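Local coordinates for protein sniffer CG10964-PA (Drosophila melanogaster, PDB 1SNY) that probably reduces carbonyl compounds with NADPH as a member of the short-chain dehydrogenase/reductase family, and binds the dinucleotide on a Rossmann fold, at residues M171-G176 and S216-W221; D129-N134 and Y189-S194. All blocks are in the same frame, centred on the assembly; numbering follows the deposited sequence.

In the fold
Both contacts lie on the cofactor side of one Rossmann domain. Coming from the N terminus, the chain passes through helix 124-155, which supplies residues 129-134, then strand 167-171, whose end runs into 171-176. Helix 187-207 follows with 189-194, closing contact 2, and strand 213-217 ends in 216-221, closing contact 1. The two closures cross, since their segments alternate along the chain. Contact 2 packs two helices side by side, while contact 1 joins the ends of two neighbouring parallel strands. Lys193 and Ser194 of contact 2 reach back to the backbone carbonyls of Met171 and Gly176, and both contacts touch the NADP.

Contact 1 (M171-G176 and S216-W221). With NAP (NADP nicotinamide-adenine-dinucleotide phosphate), chain B.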
loop_
_atom_site.group_PDB
_atom_site.type_symbol
_atom_site.label_atom_id
_atom_site.label_comp_id
_atom_site.label_asym_id
_atom_site.label_seq_id
_atom_site.Cartn_x
_atom_site.Cartn_y
_atom_site.Cartn_z
HETATM N N MSE A 171 -12.638 -1.397 -6.285
HETATM C CA MSE A 171 -12.083 -1.830 -7.550
HETATM C C MSE A 171 -10.574 -1.842 -7.404
HETATM O O MSE A 171 -9.950 -0.795 -7.263
HETATM C CB MSE A 171 -12.500 -0.893 -8.683
HETATM C CG MSE A 171 -12.308 -1.511 -10.059
HETATM SE SE MSE A 171 -13.502 -2.999 -10.450
HETATM C CE MSE A 171 -13.828 -3.768 -8.711
ATOM N N SER A 172 -9.993 -3.038 -7.409
ATOM C CA SER A 172 -8.547 -3.177 -7.263
ATOM C C SER A 172 -7.937 -3.598 -8.595
ATOM O O SER A 172 -8.485 -3.296 -9.640
ATOM C CB SER A 172 -8.235 -4.208 -6.170
ATOM O OG SER A 172 -6.851 -4.220 -5.849
ATOM N N SER A 173 -6.808 -4.297 -8.560
ATOM C CA SER A 173 -6.143 -4.749 -9.784
ATOM C C SER A 173 -5.243 -5.946 -9.509
ATOM O O SER A 173 -4.693 -6.059 -8.420
ATOM C CB SER A 173 -5.291 -3.629 -10.378
ATOM O OG SER A 173 -4.397 -4.155 -11.350
ATOM N N ILE A 174 -5.088 -6.832 -10.495
ATOM C CA ILE A 174 -4.240 -8.010 -10.309
ATOM C C ILE A 174 -2.795 -7.559 -10.105
ATOM O O ILE A 174 -1.983 -8.281 -9.526
ATOM C CB ILE A 174 -4.318 -8.972 -11.526
ATOM C CG1 ILE A 174 -3.619 -10.295 -11.202
ATOM C CG2 ILE A 174 -3.648 -8.345 -12.733
ATOM C CD1 ILE A 174 -4.316 -11.144 -10.155
ATOM N N LEU A 175 -2.479 -6.356 -10.575
ATOM C CA LEU A 175 -1.131 -5.813 -10.418
ATOM C C LEU A 175 -0.892 -5.517 -8.943
ATOM O O LEU A 175 0.239 -5.274 -8.517
ATOM C CB LEU A 175 -0.956 -4.537 -11.242
ATOM C CG LEU A 175 -1.135 -4.661 -12.760
ATOM C CD1 LEU A 175 -0.895 -3.318 -13.417
ATOM C CD2 LEU A 175 -0.164 -5.689 -13.309
ATOM N N GLY A 176 -1.973 -5.530 -8.171
ATOM C CA GLY A 176 -1.872 -5.302 -6.744
ATOM C C GLY A 176 -1.574 -6.615 -6.045
ATOM O O GLY A 176 -1.370 -6.653 -4.838
ATOM N N SER A 216 -12.282 -6.696 -2.546
ATOM C CA SER A 216 -11.507 -6.036 -3.580
ATOM C C SER A 216 -11.809 -6.851 -4.824
ATOM O O SER A 216 -11.881 -8.083 -4.764
ATOM C CB SER A 216 -10.009 -6.107 -3.293
ATOM O OG SER A 216 -9.639 -5.176 -2.295
ATOM N N LEU A 217 -11.983 -6.182 -5.951
ATOM C CA LEU A 217 -12.290 -6.905 -7.167
ATOM C C LEU A 217 -11.476 -6.415 -8.352
ATOM O O LEU A 217 -11.360 -5.217 -8.603
ATOM C CB LEU A 217 -13.801 -6.804 -7.460
ATOM C CG LEU A 217 -14.372 -7.585 -8.651
ATOM C CD1 LEU A 217 -15.803 -8.003 -8.344
ATOM C CD2 LEU A 217 -14.315 -6.746 -9.917
ATOM N N HIS A 218 -10.884 -7.368 -9.061
ATOM C CA HIS A 218 -10.103 -7.089 -10.254
ATOM C C HIS A 218 -11.086 -7.308 -11.394
ATOM O O HIS A 218 -11.661 -8.387 -11.521
ATOM C CB HIS A 218 -8.932 -8.071 -10.364
ATOM C CG HIS A 218 -8.240 -8.041 -11.690
ATOM N ND1 HIS A 218 -7.647 -6.905 -12.196
ATOM C CD2 HIS A 218 -8.053 -9.009 -12.622
ATOM C CE1 HIS A 218 -7.125 -7.173 -13.380
ATOM N NE2 HIS A 218 -7.358 -8.442 -13.662
ATOM N N PRO A 219 -11.304 -6.283 -12.227
ATOM C CA PRO A 219 -12.231 -6.359 -13.355
ATOM C C PRO A 219 -11.652 -7.080 -14.563
ATOM O O PRO A 219 -12.276 -7.124 -15.623
ATOM C CB PRO A 219 -12.512 -4.891 -13.648
ATOM C CG PRO A 219 -11.152 -4.278 -13.418
ATOM C CD PRO A 219 -10.713 -4.932 -12.128
ATOM N N GLY A 220 -10.470 -7.660 -14.391
ATOM C CA GLY A 220 -9.810 -8.330 -15.495
ATOM C C GLY A 220 -9.136 -7.236 -16.302
ATOM O O GLY A 220 -9.255 -6.060 -15.954
ATOM N N TRP A 221 -8.416 -7.597 -17.361
ATOM C CA TRP A 221 -7.767 -6.581 -18.184
ATOM C C TRP A 221 -8.788 -6.127 -19.226
ATOM O O TRP A 221 -9.120 -6.871 -20.150
ATOM C CB TRP A 221 -6.514 -7.153 -18.857
ATOM C CG TRP A 221 -5.679 -6.107 -19.538
ATOM C CD1 TRP A 221 -5.790 -4.752 -19.401
ATOM C CD2 TRP A 221 -4.594 -6.329 -20.447
ATOM N NE1 TRP A 221 -4.844 -4.117 -20.166
ATOM C CE2 TRP A 221 -4.096 -5.060 -20.820
ATOM C CE3 TRP A 221 -3.992 -7.477 -20.983
ATOM C CZ2 TRP A 221 -3.023 -4.905 -21.707
ATOM C CZ3 TRP A 221 -2.925 -7.322 -21.865
ATOM C CH2 TRP A 221 -2.454 -6.042 -22.217
HETATM P PA NAP B . -10.317 5.203 -16.668
HETATM O O1A NAP B . -9.159 6.007 -16.653
HETATM O O2A NAP B . -11.138 4.865 -17.894
HETATM O O5B NAP B . -11.382 5.778 -15.622
HETATM C C5B NAP B . -10.927 6.253 -14.328
HETATM C C4B NAP B . -12.227 6.924 -13.781
HETATM O O4B NAP B . -11.885 7.450 -12.416
HETATM C C3B NAP B . -12.693 8.199 -14.553
HETATM O O3B NAP B . -14.128 8.209 -14.505
HETATM C C2B NAP B . -12.037 9.322 -13.777
HETATM O O2B NAP B . -12.596 10.618 -13.938
HETATM C C1B NAP B . -12.158 8.827 -12.318
HETATM N N9A NAP B . -11.223 9.569 -11.488
HETATM C C8A NAP B . -9.844 9.636 -11.470
HETATM N N7A NAP B . -9.354 10.457 -10.549
HETATM C C5A NAP B . -10.491 10.955 -9.931
HETATM C C6A NAP B . -10.618 11.878 -8.878
HETATM N N6A NAP B . -9.617 12.508 -8.212
HETATM N N1A NAP B . -11.925 12.190 -8.459
HETATM C C2A NAP B . -13.046 11.604 -9.072
HETATM N N3A NAP B . -12.946 10.695 -10.116
HETATM C C4A NAP B . -11.648 10.403 -10.509
HETATM O O3 NAP B . -9.969 3.799 -16.033
HETATM P PN NAP B . -10.797 2.478 -15.810
HETATM O O1N NAP B . -10.209 1.368 -16.579
HETATM O O2N NAP B . -12.216 2.816 -16.101
HETATM O O5D NAP B . -10.536 2.184 -14.275
HETATM C C5D NAP B . -11.660 1.864 -13.385
HETATM C C4D NAP B . -11.099 1.208 -12.136
HETATM O O4D NAP B . -10.674 -0.145 -12.444
HETATM C C3D NAP B . -9.842 1.894 -11.510
HETATM O O3D NAP B . -9.930 1.904 -10.065
HETATM C C2D NAP B . -8.699 1.048 -12.048
HETATM O O2D NAP B . -7.518 1.145 -11.283
HETATM C C1D NAP B . -9.279 -0.315 -12.027
HETATM N N1N NAP B . -8.745 -1.299 -12.995
HETATM C C2N NAP B . -8.800 -1.171 -14.420
HETATM C C3N NAP B . -8.241 -2.207 -15.184
HETATM C C7N NAP B . -8.273 -2.123 -16.716
HETATM O O7N NAP B . -7.774 -3.054 -17.320
HETATM N N7N NAP B . -8.812 -1.102 -17.328
HETATM C C4N NAP B . -7.623 -3.380 -14.553
HETATM C C5N NAP B . -7.601 -3.449 -13.139
HETATM C C6N NAP B . -8.157 -2.415 -12.342
HETATM P P2B NAP B . -12.079 11.686 -15.073
HETATM O O1X NAP B . -12.742 11.250 -16.383
HETATM O O2X NAP B . -12.616 12.966 -14.524
HETATM O O3X NAP B . -10.563 11.576 -15.145
#
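The imidazole of His218 is covered on both faces: Ile174 CB sits over its centre, 3.7 Å from the centroid and 7° off the ring normal, a CH-pi contact, while the backbone N of Gly220 lies over the opposite face. C5N of the nicotinamide comes to the ring edge. A branched isoleucine suits this face because, with CG1 anti to the backbone N (chi1 -170°), CG2 also comes over the ring beside CE1. Trp221 presents an edge to the cofactor, its CD1 3.3 Å from the amide oxygen O7N, with NE1 bonded to Gly227 O. Pro219 lays CD 3.6 Å from NAP C5N, a rigid apolar surface for the nicotinamide, and Gly220 turns the chain with a positive phi that glycine adopts easily.

These loops leave the C-terminal ends of strands 167-171 and 213-217, neighbours in the parallel Rossmann sheet, where dinucleotide folds hold their cofactor. A parallel bridge pairs Met171 with Leu217, and Ser172 N donates to Leu217 O at 2.8 Å, although that oxygen is less surely placed. Met171, present as selenomethionine, runs alongside Leu217 with its chain bent, bringing SE to 3.8 Å from Pro219 CD; helix 235-248 packs against Leu217 and Pro219 too. Ser172 and Ser216 are small enough to meet through their CB atoms, 3.9 Å apart; their hydroxyls both bond Asn197 OD1, and that of Ser216 also bonds Thr200. Ser173 OG accepts from Leu175 N at 3.0 Å, an ST turn that bends the chain while Ser173 CB rests 3.6 Å from NAP C5N.

Contact 2 (D129-N134 and Y189-S194); sequences DTLQTN and YRTSKS. With NAP (NADP nicotinamide-adenine-dinucleotide phosphate), chain B.
Asn134 and Tyr189 meet nearly at a right angle, the amide plane 82° from the phenol ring, with ND2 3.7 Å from CE1. The same ND2 donates to Ser192 OG at 3.2 Å, the hydroxyl tilted from the amide plane, and also bonds Ile112 O, so two acceptors set the rotation of this amide. Ser192 passes the bond on. Its OG lies between the backbone N and the carbonyl carbon (chi1 73°), which turns it back to donate to Tyr189 O at 2.8 Å, a carbonyl already taking the helical bond from Lys193 N. A serine fits by being small and by both giving and accepting; Thr130 CG2 packs against its OG at 3.5 Å. With an alanine at Ser192, ND2 would probably lose one of its two acceptors and Tyr189 O its second donor, leaving the amide less firmly fixed in rotation beside the tyrosine.

Tyr189 and Lys193 form the Tyr-X-X-X-Lys motif of the family. One helical turn apart, both bring their ends to the ribose, Lys193 CG packing over a ring face toward its rim. Tyr189 OH bonds the ribose hydroxyl O2D of NADP at 2.7 Å, while the long lysine reaches O3D at 3.1 Å and, weakly, O2D. Its NZ also bonds Met171 O and a water, which donates to Asn134 O at 2.8 Å, a link like that described in related reductases.

Helices 124-155 and 187-207 run 30° from parallel with their axes 8.7 Å apart, Leu131 CD2 resting on Ser192 CA. Beyond, Leu131 packs on Val136, and Thr191 on Ala195, of the second subunit, while Asn134 ties its helix to Ile112 in the loop after strand 105-108 and Lys193 ties the other to Met171 at the end of strand 167-171.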
loop_
_atom_site.group_PDB
_atom_site.type_symbol
_atom_site.label_atom_id
_atom_site.label_comp_id
_atom_site.label_asym_id
_atom_site.label_seq_id
_atom_site.Cartn_x
_atom_site.Cartn_y
_atom_site.Cartn_z
ATOM N N ASP A 129 0.494 11.139 -5.291
ATOM C CA ASP A 129 -0.781 11.393 -5.962
ATOM C C ASP A 129 -1.568 10.112 -6.245
ATOM O O ASP A 129 -2.802 10.075 -6.090
ATOM C CB ASP A 129 -0.558 12.144 -7.278
ATOM C CG ASP A 129 -0.140 13.589 -7.064
ATOM O OD1 ASP A 129 -0.171 14.059 -5.906
ATOM O OD2 ASP A 129 0.215 14.249 -8.061
ATOM N N THR A 130 -0.860 9.065 -6.663
ATOM C CA THR A 130 -1.524 7.803 -6.971
ATOM C C THR A 130 -2.038 7.195 -5.671
ATOM O O THR A 130 -3.152 6.683 -5.611
ATOM C CB THR A 130 -0.570 6.827 -7.677
ATOM O OG1 THR A 130 -0.164 7.394 -8.928
ATOM C CG2 THR A 130 -1.265 5.491 -7.946
ATOM N N LEU A 131 -1.223 7.263 -4.628
ATOM C CA LEU A 131 -1.636 6.739 -3.338
ATOM C C LEU A 131 -2.842 7.510 -2.788
ATOM O O LEU A 131 -3.724 6.934 -2.155
ATOM C CB LEU A 131 -0.461 6.788 -2.362
ATOM C CG LEU A 131 0.602 5.709 -2.607
ATOM C CD1 LEU A 131 1.893 6.073 -1.894
ATOM C CD2 LEU A 131 0.082 4.351 -2.119
ATOM N N GLN A 132 -2.901 8.818 -3.027
ATOM C CA GLN A 132 -4.039 9.587 -2.520
ATOM C C GLN A 132 -5.366 9.227 -3.197
ATOM O O GLN A 132 -6.378 9.042 -2.528
ATOM C CB GLN A 132 -3.778 11.094 -2.680
ATOM C CG GLN A 132 -4.929 11.935 -2.194
ATOM C CD GLN A 132 -4.672 13.407 -2.381
ATOM O OE1 GLN A 132 -4.461 13.866 -3.501
ATOM N NE2 GLN A 132 -4.681 14.155 -1.283
ATOM N N THR A 133 -5.361 9.113 -4.519
ATOM C CA THR A 133 -6.577 8.798 -5.262
ATOM C C THR A 133 -6.995 7.325 -5.217
ATOM O O THR A 133 -8.182 7.015 -5.085
ATOM C CB THR A 133 -6.439 9.200 -6.751
ATOM O OG1 THR A 133 -6.353 10.628 -6.859
ATOM C CG2 THR A 133 -7.637 8.700 -7.552
ATOM N N ASN A 134 -6.024 6.422 -5.318
ATOM C CA ASN A 134 -6.336 4.992 -5.322
ATOM C C ASN A 134 -6.450 4.351 -3.944
ATOM O O ASN A 134 -7.049 3.280 -3.797
ATOM C CB ASN A 134 -5.278 4.229 -6.130
ATOM C CG ASN A 134 -5.362 4.518 -7.615
ATOM O OD1 ASN A 134 -6.082 5.417 -8.044
ATOM N ND2 ASN A 134 -4.614 3.759 -8.412
ATOM N N TYR A 189 1.238 2.618 -9.018
ATOM C CA TYR A 189 0.031 1.831 -9.188
ATOM C C TYR A 189 -0.008 0.598 -8.290
ATOM O O TYR A 189 -0.969 0.408 -7.545
ATOM C CB TYR A 189 -0.137 1.424 -10.653
ATOM C CG TYR A 189 -1.535 0.941 -10.970
ATOM C CD1 TYR A 189 -2.624 1.822 -10.939
ATOM C CD2 TYR A 189 -1.777 -0.396 -11.276
ATOM C CE1 TYR A 189 -3.918 1.383 -11.206
ATOM C CE2 TYR A 189 -3.069 -0.851 -11.546
ATOM C CZ TYR A 189 -4.133 0.043 -11.511
ATOM O OH TYR A 189 -5.402 -0.407 -11.784
ATOM N N ARG A 190 1.039 -0.221 -8.337
ATOM C CA ARG A 190 1.067 -1.431 -7.514
ATOM C C ARG A 190 0.957 -1.142 -6.024
ATOM O O ARG A 190 0.164 -1.771 -5.320
ATOM C CB ARG A 190 2.340 -2.234 -7.764
ATOM C CG ARG A 190 2.434 -2.898 -9.132
ATOM C CD ARG A 190 3.673 -3.785 -9.174
ATOM N NE ARG A 190 3.988 -4.300 -10.504
ATOM C CZ ARG A 190 3.372 -5.327 -11.079
ATOM N NH1 ARG A 190 2.392 -5.960 -10.447
ATOM N NH2 ARG A 190 3.757 -5.734 -12.285
ATOM N N THR A 191 1.745 -0.196 -5.526
ATOM C CA THR A 191 1.671 0.093 -4.106
ATOM C C THR A 191 0.284 0.558 -3.687
ATOM O O THR A 191 -0.195 0.207 -2.605
ATOM C CB THR A 191 2.705 1.165 -3.668
ATOM O OG1 THR A 191 2.511 2.367 -4.425
ATOM C CG2 THR A 191 4.120 0.651 -3.870
ATOM N N SER A 192 -0.367 1.363 -4.528
ATOM C CA SER A 192 -1.685 1.866 -4.186
ATOM C C SER A 192 -2.763 0.807 -4.182
ATOM O O SER A 192 -3.675 0.862 -3.372
ATOM C CB SER A 192 -2.113 3.005 -5.137
ATOM O OG SER A 192 -2.453 2.528 -6.437
ATOM N N LYS A 193 -2.667 -0.159 -5.090
ATOM C CA LYS A 193 -3.678 -1.214 -5.145
ATOM C C LYS A 193 -3.419 -2.271 -4.070
ATOM O O LYS A 193 -4.363 -2.832 -3.526
ATOM C CB LYS A 193 -3.724 -1.833 -6.552
ATOM C CG LYS A 193 -4.224 -0.877 -7.636
ATOM C CD LYS A 193 -5.640 -0.357 -7.345
ATOM C CE LYS A 193 -6.290 0.195 -8.614
ATOM N NZ LYS A 193 -7.697 0.634 -8.388
ATOM N N SER A 194 -2.153 -2.551 -3.758
ATOM C CA SER A 194 -1.874 -3.501 -2.682
ATOM C C SER A 194 -2.307 -2.834 -1.385
ATOM O O SER A 194 -2.774 -3.492 -0.464
ATOM C CB SER A 194 -0.378 -3.876 -2.606
ATOM O OG SER A 194 -0.001 -4.633 -3.732
HETATM P PA NAP B . -10.317 5.203 -16.668
HETATM O O1A NAP B . -9.159 6.007 -16.653
HETATM O O2A NAP B . -11.138 4.865 -17.894
HETATM O O5B NAP B . -11.382 5.778 -15.622
HETATM C C5B NAP B . -10.927 6.253 -14.328
HETATM C C4B NAP B . -12.227 6.924 -13.781
HETATM O O4B NAP B . -11.885 7.450 -12.416
HETATM C C3B NAP B . -12.693 8.199 -14.553
HETATM O O3B NAP B . -14.128 8.209 -14.505
HETATM C C2B NAP B . -12.037 9.322 -13.777
HETATM O O2B NAP B . -12.596 10.618 -13.938
HETATM C C1B NAP B . -12.158 8.827 -12.318
HETATM N N9A NAP B . -11.223 9.569 -11.488
HETATM C C8A NAP B . -9.844 9.636 -11.470
HETATM N N7A NAP B . -9.354 10.457 -10.549
HETATM C C5A NAP B . -10.491 10.955 -9.931
HETATM C C6A NAP B . -10.618 11.878 -8.878
HETATM N N6A NAP B . -9.617 12.508 -8.212
HETATM N N1A NAP B . -11.925 12.190 -8.459
HETATM C C2A NAP B . -13.046 11.604 -9.072
HETATM N N3A NAP B . -12.946 10.695 -10.116
HETATM C C4A NAP B . -11.648 10.403 -10.509
HETATM O O3 NAP B . -9.969 3.799 -16.033
HETATM P PN NAP B . -10.797 2.478 -15.810
HETATM O O1N NAP B . -10.209 1.368 -16.579
HETATM O O2N NAP B . -12.216 2.816 -16.101
HETATM O O5D NAP B . -10.536 2.184 -14.275
HETATM C C5D NAP B . -11.660 1.864 -13.385
HETATM C C4D NAP B . -11.099 1.208 -12.136
HETATM O O4D NAP B . -10.674 -0.145 -12.444
HETATM C C3D NAP B . -9.842 1.894 -11.510
HETATM O O3D NAP B . -9.930 1.904 -10.065
HETATM C C2D NAP B . -8.699 1.048 -12.048
HETATM O O2D NAP B . -7.518 1.145 -11.283
HETATM C C1D NAP B . -9.279 -0.315 -12.027
HETATM N N1N NAP B . -8.745 -1.299 -12.995
HETATM C C2N NAP B . -8.800 -1.171 -14.420
HETATM C C3N NAP B . -8.241 -2.207 -15.184
HETATM C C7N NAP B . -8.273 -2.123 -16.716
HETATM O O7N NAP B . -7.774 -3.054 -17.320
HETATM N N7N NAP B . -8.812 -1.102 -17.328
HETATM C C4N NAP B . -7.623 -3.380 -14.553
HETATM C C5N NAP B . -7.601 -3.449 -13.139
HETATM C C6N NAP B . -8.157 -2.415 -12.342
HETATM P P2B NAP B . -12.079 11.686 -15.073
HETATM O O1X NAP B . -12.742 11.250 -16.383
HETATM O O2X NAP B . -12.616 12.966 -14.524
HETATM O O3X NAP B . -10.563 11.576 -15.145
HETATM O O HOH W 1 -8.279 2.656 -6.290
#